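Local coordinates for protein adenosylmethionine-8-amino-7-oxononanoate aminotransferase (Methanocaldococcus jannaschii, PDB 6ZHK) that probably transfers the amino group of S-adenosyl-L-methionine to 8-amino-7-oxononanoate, using pyridoxal 5'-phosphate, in the biotin pathway, at residues K72-A77 and C346-A351; F265-V270 and E292-L297; G275-M280 and G392-I397. All coordinates share one frame; numbering follows the deposited sequence.

Contact 1 (K72-A77 and C346-A351); sequences KEIIEA and CSAALA
The flat groups that meet the opposite helix are the peptide carbonyls of E73 and S347, each touched by an alanine methyl. A351 CB lies 3.5 Å from E73 O, and in the reciprocal position A77 CB stands 3.6 Å from S347 O. Both oxygens already accept within their own helix, from A77 N and A351 N, so the methyls cover satisfied polar atoms. The two methyls also touch, A77 CB to A351 CB at 3.7 Å. Beside these methyls I74 adds two branches: its CG2, anti to the backbone N (chi1 -53° for CG1), reaches A348 CB at 3.8 Å, while its CG1 branch runs alongside A351 CB. The E73 carboxylate turns away to a salt bridge with R71, and S347 OG is bonded to L344 O, which leaves apolar packing to carry the contact. With small side chains between them, the axes of the two segments come within 8.1 Å, roughly antiparallel at 152°. On the far side of helix 72-82, I75 packs on D83 of the second subunit. This is close alanine-mediated helix packing, joining helices 72-82 and 343-358 within the class-III aminotransferase fold.

Contact 2 (F265-V270 and E292-L297); sequences FILDEV and EKPDIL
F265 meets the loop residues P294 and D295 and the first strand residue I296, where strand 296-299 begins to pair in parallel with strand 265-268; with helix 286-291 the two strands form a beta-alpha-beta unit. F265 N donates to D295 OD2 at 2.8 Å, through the anti lone pair and nearly straight (165°), while D295 OD1 takes a salt bridge from K293 NZ on its syn side; both carboxylate oxygens are thus engaged. F265 O accepts twice, from I296 N and, in the carbonyl plane but more bent at hydrogen (130°), from D295 N at 2.9 Å. The F265 ring, with CG anti to the backbone N (chi1 179°), has K293 CB at its edge and lies obliquely to P294, whose CB is 4.0 Å from F265 CD2; a cis peptide precedes this proline. I266 pairs with I296, the two side chains sharing the sheet face covered by helix 122-140, where both touch A129. L267 N then bonds to I296 O at 2.9 Å, and on the other face L267 CB rests 3.7 Å from P294 CG. D268, predicted to bind the cofactor, uses OD1 in an Asx turn to V270 N and OD2 toward H156. E269, whose carboxylate is held by F282 and C283 backbone N-H groups, lays its chain obliquely across L297, with CG 3.6 Å from L297 CD1.

Contact 3 (G275-M280 and G392-I397); sequences GRTGKM and GFMVGI
A type I beta turn, G275 to G278, in the loop between strand 265-268 and helix 286-291, docks on the connection of the hairpin made by strands 385-391 and 394-399, where R276 and T277 meet G392, F393 and M394. The one conventional hydrogen bond across runs from F393 N to R276 O at 2.9 Å, the donor nearly on the C=O line (177°). Beside it G392, at positive phi (57°), brings its CA to 3.5 Å from T277 O in a CA-H...O contact, so successive carbonyls of the turn face the hairpin backbone. The R276 chain, bent at chi2 and chi3, crosses M394 at about a right angle and the F393 side chain likewise, with R276 CD 4.1 Å from F393 CB; its guanidinium plane is turned 78° from the F393 ring. Its NH1 end is held by N65 O, and the R276 side chain comes to about 6 Å of that of K301, the predicted cofactor lysine. The F393 ring itself packs on helix 366-376. M394 points toward the turn and packs against R276 and T277: its SD lies 4.0 Å from T277 CG2, and its CG is only 3.3 Å from R276 CG, a tight methylene-methylene approach.

Along the chain the segments come in the order 72-77, 265-270, 275-280, 292-297, 346-351 and 392-397. Contact 2 is therefore nested inside contact 1, whereas contact 3 alternates with both. Contacts 2 and 3 are closely tied: the 275-280 turn sits within the crossover connection whose two strands pair in contact 2, in the seven-stranded mixed sheet, and it reaches over to the separate three-stranded antiparallel sheet. Their centres are 18 Å apart and their nearest atoms about 5 Å. Contact 1 is purely helical, its centre 26 Å from that of contact 2 and 23 Å from that of contact 3, away from the annotated sites; contact 2 includes D268 of the predicted cofactor site, and contact 3 lies close to it, through R276 near K301.

Contact 1 (K72-A77 and C346-A351)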
loop_
_atom_site.group_PDB
_atom_site.type_symbol
_atom_site.label_atom_id
_atom_site.label_comp_id
_atom_site.label_asym_id
_atom_site.label_seq_id
_atom_site.Cartn_x
_atom_site.Cartn_y
_atom_site.Cartn_z
ATOM N N LYS A 72 -4.351 -2.597 25.456
ATOM C CA LYS A 72 -4.233 -4.050 25.576
ATOM C C LYS A 72 -5.134 -4.815 24.610
ATOM O O LYS A 72 -4.696 -5.835 24.075
ATOM C CB LYS A 72 -4.517 -4.544 27.006
ATOM C CG LYS A 72 -3.439 -4.166 28.021
ATOM N N GLU A 73 -6.369 -4.327 24.392
ATOM C CA GLU A 73 -7.307 -5.097 23.573
ATOM C C GLU A 73 -6.753 -5.279 22.151
ATOM O O GLU A 73 -6.973 -6.324 21.517
ATOM C CB GLU A 73 -8.636 -4.360 23.433
ATOM C CG GLU A 73 -9.422 -4.202 24.742
ATOM C CD GLU A 73 -9.151 -2.896 25.459
ATOM O OE1 GLU A 73 -8.018 -2.417 25.414
ATOM O OE2 GLU A 73 -10.096 -2.333 26.030
ATOM N N ILE A 74 -6.102 -4.229 21.629
ATOM C CA ILE A 74 -5.643 -4.269 20.258
ATOM C C ILE A 74 -4.412 -5.175 20.209
ATOM O O ILE A 74 -4.282 -6.015 19.311
ATOM C CB ILE A 74 -5.335 -2.849 19.718
ATOM C CG1 ILE A 74 -6.521 -1.903 19.927
ATOM C CG2 ILE A 74 -4.988 -2.919 18.240
ATOM C CD1 ILE A 74 -6.186 -0.471 19.472
ATOM N N ILE A 75 -3.460 -4.924 21.116
ATOM C CA ILE A 75 -2.252 -5.748 21.182
ATOM C C ILE A 75 -2.640 -7.216 21.363
ATOM O O ILE A 75 -2.171 -8.110 20.640
ATOM C CB ILE A 75 -1.278 -5.238 22.290
ATOM C CG1 ILE A 75 -0.599 -3.918 21.912
ATOM C CG2 ILE A 75 -0.206 -6.270 22.677
ATOM C CD1 ILE A 75 -0.106 -3.177 23.147
ATOM N N GLU A 76 -3.567 -7.505 22.275
ATOM C CA GLU A 76 -3.977 -8.893 22.499
ATOM C C GLU A 76 -4.683 -9.509 21.278
ATOM O O GLU A 76 -4.539 -10.703 21.013
ATOM C CB GLU A 76 -4.752 -9.033 23.830
ATOM C CG GLU A 76 -3.811 -8.800 25.059
ATOM C CD GLU A 76 -2.504 -9.613 25.120
ATOM O OE1 GLU A 76 -2.600 -10.851 24.948
ATOM O OE2 GLU A 76 -1.379 -9.020 25.330
ATOM N N ALA A 77 -5.473 -8.721 20.549
ATOM C CA ALA A 77 -6.123 -9.197 19.327
ATOM C C ALA A 77 -5.097 -9.628 18.289
ATOM O O ALA A 77 -5.232 -10.682 17.655
ATOM C CB ALA A 77 -7.057 -8.174 18.776
ATOM N N CYS A 346 -6.731 -7.219 10.165
ATOM C CA CYS A 346 -8.158 -7.112 10.431
ATOM C C CYS A 346 -8.423 -7.345 11.924
ATOM O O CYS A 346 -9.371 -6.780 12.516
ATOM C CB CYS A 346 -8.887 -8.203 9.644
ATOM S SG CYS A 346 -8.979 -7.859 7.867
ATOM N N SER A 347 -7.576 -8.147 12.545
ATOM C CA SER A 347 -7.733 -8.374 13.990
ATOM C C SER A 347 -7.556 -7.056 14.762
ATOM O O SER A 347 -8.345 -6.815 15.691
ATOM C CB SER A 347 -6.779 -9.438 14.465
ATOM O OG SER A 347 -5.448 -8.914 14.503
ATOM N N ALA A 348 -6.564 -6.199 14.390
ATOM C CA ALA A 348 -6.378 -4.913 15.066
ATOM C C ALA A 348 -7.639 -4.067 14.902
ATOM O O ALA A 348 -8.092 -3.416 15.864
ATOM C CB ALA A 348 -5.149 -4.163 14.638
ATOM N N ALA A 349 -8.195 -4.046 13.677
ATOM C CA ALA A 349 -9.360 -3.209 13.447
ATOM C C ALA A 349 -10.572 -3.692 14.233
ATOM O O ALA A 349 -11.382 -2.868 14.678
ATOM C CB ALA A 349 -9.709 -3.127 11.966
ATOM N N LEU A 350 -10.772 -5.022 14.302
ATOM C CA LEU A 350 -11.877 -5.575 15.071
ATOM C C LEU A 350 -11.790 -5.100 16.508
ATOM O O LEU A 350 -12.799 -4.635 17.060
ATOM C CB LEU A 350 -11.870 -7.113 15.002
ATOM C CG LEU A 350 -12.428 -7.703 13.710
ATOM C CD1 LEU A 350 -12.126 -9.208 13.623
ATOM C CD2 LEU A 350 -13.950 -7.477 13.599
ATOM N N ALA A 351 -10.574 -5.196 17.096
ATOM C CA ALA A 351 -10.418 -4.740 18.472
ATOM C C ALA A 351 -10.735 -3.252 18.592
ATOM O O ALA A 351 -11.372 -2.835 19.569
ATOM C CB ALA A 351 -9.033 -4.997 19.027
#

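Contact 2 (F265-V270 and E292-L297)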
loop_
_atom_site.group_PDB
_atom_site.type_symbol
_atom_site.label_atom_id
_atom_site.label_comp_id
_atom_site.label_asym_id
_atom_site.label_seq_id
_atom_site.Cartn_x
_atom_site.Cartn_y
_atom_site.Cartn_z
ATOM N N PHE A 265 -19.488 10.485 -6.215
ATOM C CA PHE A 265 -18.819 11.322 -5.232
ATOM C C PHE A 265 -18.013 10.407 -4.314
ATOM O O PHE A 265 -18.572 9.485 -3.704
ATOM C CB PHE A 265 -19.836 12.139 -4.406
ATOM C CG PHE A 265 -19.215 13.027 -3.342
ATOM C CD1 PHE A 265 -17.994 13.668 -3.560
ATOM C CD2 PHE A 265 -19.845 13.239 -2.123
ATOM C CE1 PHE A 265 -17.422 14.485 -2.591
ATOM C CE2 PHE A 265 -19.266 14.043 -1.132
ATOM C CZ PHE A 265 -18.061 14.670 -1.377
ATOM N N ILE A 266 -16.670 10.630 -4.263
ATOM C CA ILE A 266 -15.792 9.857 -3.420
ATOM C C ILE A 266 -15.411 10.708 -2.234
ATOM O O ILE A 266 -14.928 11.807 -2.434
ATOM C CB ILE A 266 -14.522 9.489 -4.228
ATOM C CG1 ILE A 266 -14.928 8.731 -5.503
ATOM C CG2 ILE A 266 -13.589 8.727 -3.288
ATOM C CD1 ILE A 266 -13.651 8.245 -6.299
ATOM N N LEU A 267 -15.608 10.206 -1.012
ATOM C CA LEU A 267 -15.163 10.977 0.149
ATOM C C LEU A 267 -13.993 10.223 0.767
ATOM O O LEU A 267 -14.083 9.039 1.115
ATOM C CB LEU A 267 -16.297 11.139 1.156
ATOM C CG LEU A 267 -16.101 12.198 2.241
ATOM C CD1 LEU A 267 -16.145 13.579 1.603
ATOM C CD2 LEU A 267 -17.204 12.066 3.329
ATOM N N ASP A 268 -12.859 10.955 0.893
ATOM C CA ASP A 268 -11.679 10.367 1.480
ATOM C C ASP A 268 -11.666 10.668 2.988
ATOM O O ASP A 268 -11.296 11.766 3.385
ATOM C CB ASP A 268 -10.435 10.928 0.777
ATOM C CG ASP A 268 -9.140 10.472 1.429
ATOM O OD1 ASP A 268 -9.219 9.781 2.470
ATOM O OD2 ASP A 268 -8.075 10.756 0.824
ATOM N N GLU A 269 -12.055 9.687 3.811
ATOM C CA GLU A 269 -12.022 9.862 5.272
ATOM C C GLU A 269 -10.833 9.094 5.858
ATOM O O GLU A 269 -10.874 8.598 6.968
ATOM C CB GLU A 269 -13.368 9.444 5.855
ATOM C CG GLU A 269 -14.483 10.438 5.513
ATOM C CD GLU A 269 -15.474 10.635 6.656
ATOM O OE1 GLU A 269 -15.013 10.917 7.820
ATOM O OE2 GLU A 269 -16.706 10.467 6.411
ATOM N N VAL A 270 -9.726 9.016 5.101
ATOM C CA VAL A 270 -8.612 8.258 5.640
ATOM C C VAL A 270 -8.115 8.866 6.962
ATOM O O VAL A 270 -7.860 8.150 7.905
ATOM C CB VAL A 270 -7.480 8.085 4.605
ATOM C CG1 VAL A 270 -6.228 7.543 5.286
ATOM C CG2 VAL A 270 -7.932 7.139 3.489
ATOM N N GLU A 292 -27.769 9.749 0.128
ATOM C CA GLU A 292 -27.043 8.515 -0.138
ATOM C C GLU A 292 -25.690 8.884 -0.745
ATOM O O GLU A 292 -25.270 8.255 -1.704
ATOM C CB GLU A 292 -27.875 7.502 -0.952
ATOM C CG GLU A 292 -29.054 6.991 -0.120
ATOM C CD GLU A 292 -30.094 6.163 -0.841
ATOM O OE1 GLU A 292 -29.718 5.401 -1.729
ATOM O OE2 GLU A 292 -31.278 6.268 -0.463
ATOM N N LYS A 293 -25.022 9.906 -0.165
ATOM C CA LYS A 293 -23.673 10.242 -0.609
ATOM C C LYS A 293 -22.765 10.209 0.597
ATOM O O LYS A 293 -23.206 10.449 1.730
ATOM C CB LYS A 293 -23.669 11.635 -1.223
ATOM C CG LYS A 293 -24.458 11.710 -2.519
ATOM C CD LYS A 293 -23.643 11.113 -3.657
ATOM C CE LYS A 293 -24.390 11.076 -4.968
ATOM N NZ LYS A 293 -25.100 9.774 -5.096
ATOM N N PRO A 294 -21.461 9.914 0.444
ATOM C CA PRO A 294 -20.828 9.651 -0.843
ATOM C C PRO A 294 -21.154 8.271 -1.389
ATOM O O PRO A 294 -21.509 7.377 -0.640
ATOM C CB PRO A 294 -19.342 9.629 -0.453
ATOM C CG PRO A 294 -19.333 9.019 0.953
ATOM C CD PRO A 294 -20.561 9.727 1.568
ATOM N N ASP A 295 -20.872 8.079 -2.688
ATOM C CA ASP A 295 -21.010 6.790 -3.332
ATOM C C ASP A 295 -19.883 5.863 -2.942
ATOM O O ASP A 295 -20.070 4.647 -2.869
ATOM C CB ASP A 295 -20.959 6.958 -4.858
ATOM C CG ASP A 295 -22.100 7.842 -5.296
ATOM O OD1 ASP A 295 -23.245 7.315 -5.279
ATOM O OD2 ASP A 295 -21.849 9.043 -5.552
ATOM N N ILE A 296 -18.738 6.447 -2.651
ATOM C CA ILE A 296 -17.588 5.647 -2.255
ATOM C C ILE A 296 -16.910 6.398 -1.111
ATOM O O ILE A 296 -16.739 7.588 -1.190
ATOM C CB ILE A 296 -16.587 5.468 -3.417
ATOM C CG1 ILE A 296 -17.238 4.934 -4.694
ATOM C CG2 ILE A 296 -15.398 4.628 -2.985
ATOM C CD1 ILE A 296 -16.184 4.581 -5.779
ATOM N N LEU A 297 -16.558 5.681 -0.052
ATOM C CA LEU A 297 -15.943 6.169 1.181
ATOM C C LEU A 297 -14.589 5.461 1.314
ATOM O O LEU A 297 -14.570 4.239 1.336
ATOM C CB LEU A 297 -16.842 5.792 2.368
ATOM C CG LEU A 297 -16.244 6.116 3.769
ATOM C CD1 LEU A 297 -16.051 7.638 3.880
ATOM C CD2 LEU A 297 -17.138 5.564 4.881
#

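Contact 3 (G275-M280 and G392-I397)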
loop_
_atom_site.group_PDB
_atom_site.type_symbol
_atom_site.label_atom_id
_atom_site.label_comp_id
_atom_site.label_asym_id
_atom_site.label_seq_id
_atom_site.Cartn_x
_atom_site.Cartn_y
_atom_site.Cartn_z
ATOM N N GLY A 275 -13.483 9.027 14.464
ATOM C CA GLY A 275 -13.696 9.932 15.590
ATOM C C GLY A 275 -12.877 11.236 15.586
ATOM O O GLY A 275 -13.198 12.093 16.401
ATOM N N ARG A 276 -11.836 11.407 14.722
ATOM C CA ARG A 276 -10.960 12.563 14.886
ATOM C C ARG A 276 -11.689 13.914 14.824
ATOM O O ARG A 276 -11.289 14.842 15.515
ATOM C CB ARG A 276 -9.742 12.510 13.953
ATOM C CG ARG A 276 -8.493 13.180 14.512
ATOM C CD ARG A 276 -7.916 12.338 15.637
ATOM N NE ARG A 276 -7.118 11.261 14.994
ATOM C CZ ARG A 276 -6.168 10.568 15.592
ATOM N NH1 ARG A 276 -5.949 10.756 16.869
ATOM N NH2 ARG A 276 -5.491 9.621 14.955
ATOM N N THR A 277 -12.739 14.062 14.003
ATOM C CA THR A 277 -13.415 15.362 13.879
ATOM C C THR A 277 -14.473 15.568 14.952
ATOM O O THR A 277 -15.045 16.646 15.030
ATOM C CB THR A 277 -14.121 15.573 12.530
ATOM O OG1 THR A 277 -15.188 14.626 12.449
ATOM C CG2 THR A 277 -13.192 15.378 11.350
ATOM N N GLY A 278 -14.773 14.517 15.732
ATOM C CA GLY A 278 -15.754 14.592 16.804
ATOM C C GLY A 278 -16.935 13.685 16.521
ATOM O O GLY A 278 -17.718 13.406 17.399
ATOM N N LYS A 279 -17.070 13.241 15.262
ATOM C CA LYS A 279 -18.079 12.248 14.920
ATOM C C LYS A 279 -17.358 10.987 14.454
ATOM O O LYS A 279 -16.211 11.096 14.053
ATOM C CB LYS A 279 -18.794 12.716 13.659
ATOM C CG LYS A 279 -19.811 13.825 13.847
ATOM C CD LYS A 279 -20.517 13.979 12.531
ATOM C CE LYS A 279 -20.989 15.384 12.262
ATOM N NZ LYS A 279 -22.153 15.299 11.349
ATOM N N MET A 280 -18.057 9.837 14.391
ATOM C CA MET A 280 -17.403 8.609 13.976
ATOM C C MET A 280 -16.819 8.759 12.551
ATOM O O MET A 280 -15.663 8.359 12.285
ATOM C CB MET A 280 -18.346 7.411 14.037
ATOM C CG MET A 280 -17.587 6.089 13.832
ATOM S SD MET A 280 -16.342 5.732 15.185
ATOM C CE MET A 280 -16.020 4.010 14.787
ATOM N N GLY A 392 -12.838 19.306 15.752
ATOM C CA GLY A 392 -12.588 18.320 16.816
ATOM C C GLY A 392 -11.110 18.281 17.232
ATOM O O GLY A 392 -10.525 19.319 17.578
ATOM N N PHE A 393 -10.493 17.092 17.098
ATOM C CA PHE A 393 -9.084 16.901 17.424
ATOM C C PHE A 393 -8.177 17.034 16.188
ATOM O O PHE A 393 -7.142 16.370 16.128
ATOM C CB PHE A 393 -8.903 15.489 18.026
ATOM C CG PHE A 393 -9.312 15.272 19.455
ATOM C CD1 PHE A 393 -8.997 16.219 20.428
ATOM C CD2 PHE A 393 -10.068 14.144 19.806
ATOM C CE1 PHE A 393 -9.370 16.024 21.759
ATOM C CE2 PHE A 393 -10.425 13.946 21.133
ATOM C CZ PHE A 393 -10.071 14.877 22.099
ATOM N N MET A 394 -8.599 17.790 15.152
ATOM C CA MET A 394 -7.696 18.048 14.047
ATOM C C MET A 394 -7.607 19.566 13.923
ATOM O O MET A 394 -8.541 20.231 13.466
ATOM C CB MET A 394 -8.288 17.488 12.744
ATOM C CG MET A 394 -8.539 16.006 12.837
ATOM S SD MET A 394 -9.230 15.289 11.308
ATOM C CE MET A 394 -7.686 14.897 10.490
ATOM N N VAL A 395 -6.470 20.118 14.327
ATOM C CA VAL A 395 -6.339 21.555 14.517
ATOM C C VAL A 395 -5.062 22.010 13.847
ATOM O O VAL A 395 -4.037 21.323 13.897
ATOM C CB VAL A 395 -6.387 21.917 16.026
ATOM C CG1 VAL A 395 -5.845 23.322 16.320
ATOM C CG2 VAL A 395 -7.793 21.784 16.560
ATOM N N GLY A 396 -5.114 23.171 13.195
ATOM C CA GLY A 396 -3.874 23.787 12.747
ATOM C C GLY A 396 -3.700 25.168 13.381
ATOM O O GLY A 396 -4.704 25.872 13.649
ATOM N N ILE A 397 -2.433 25.517 13.645
ATOM C CA ILE A 397 -2.099 26.858 14.137
ATOM C C ILE A 397 -1.092 27.458 13.180
ATOM O O ILE A 397 0.058 27.004 13.112
ATOM C CB ILE A 397 -1.574 26.871 15.596
ATOM C CG1 ILE A 397 -2.576 26.225 16.530
ATOM C CG2 ILE A 397 -1.188 28.289 16.054
ATOM C CD1 ILE A 397 -2.376 24.728 16.646
#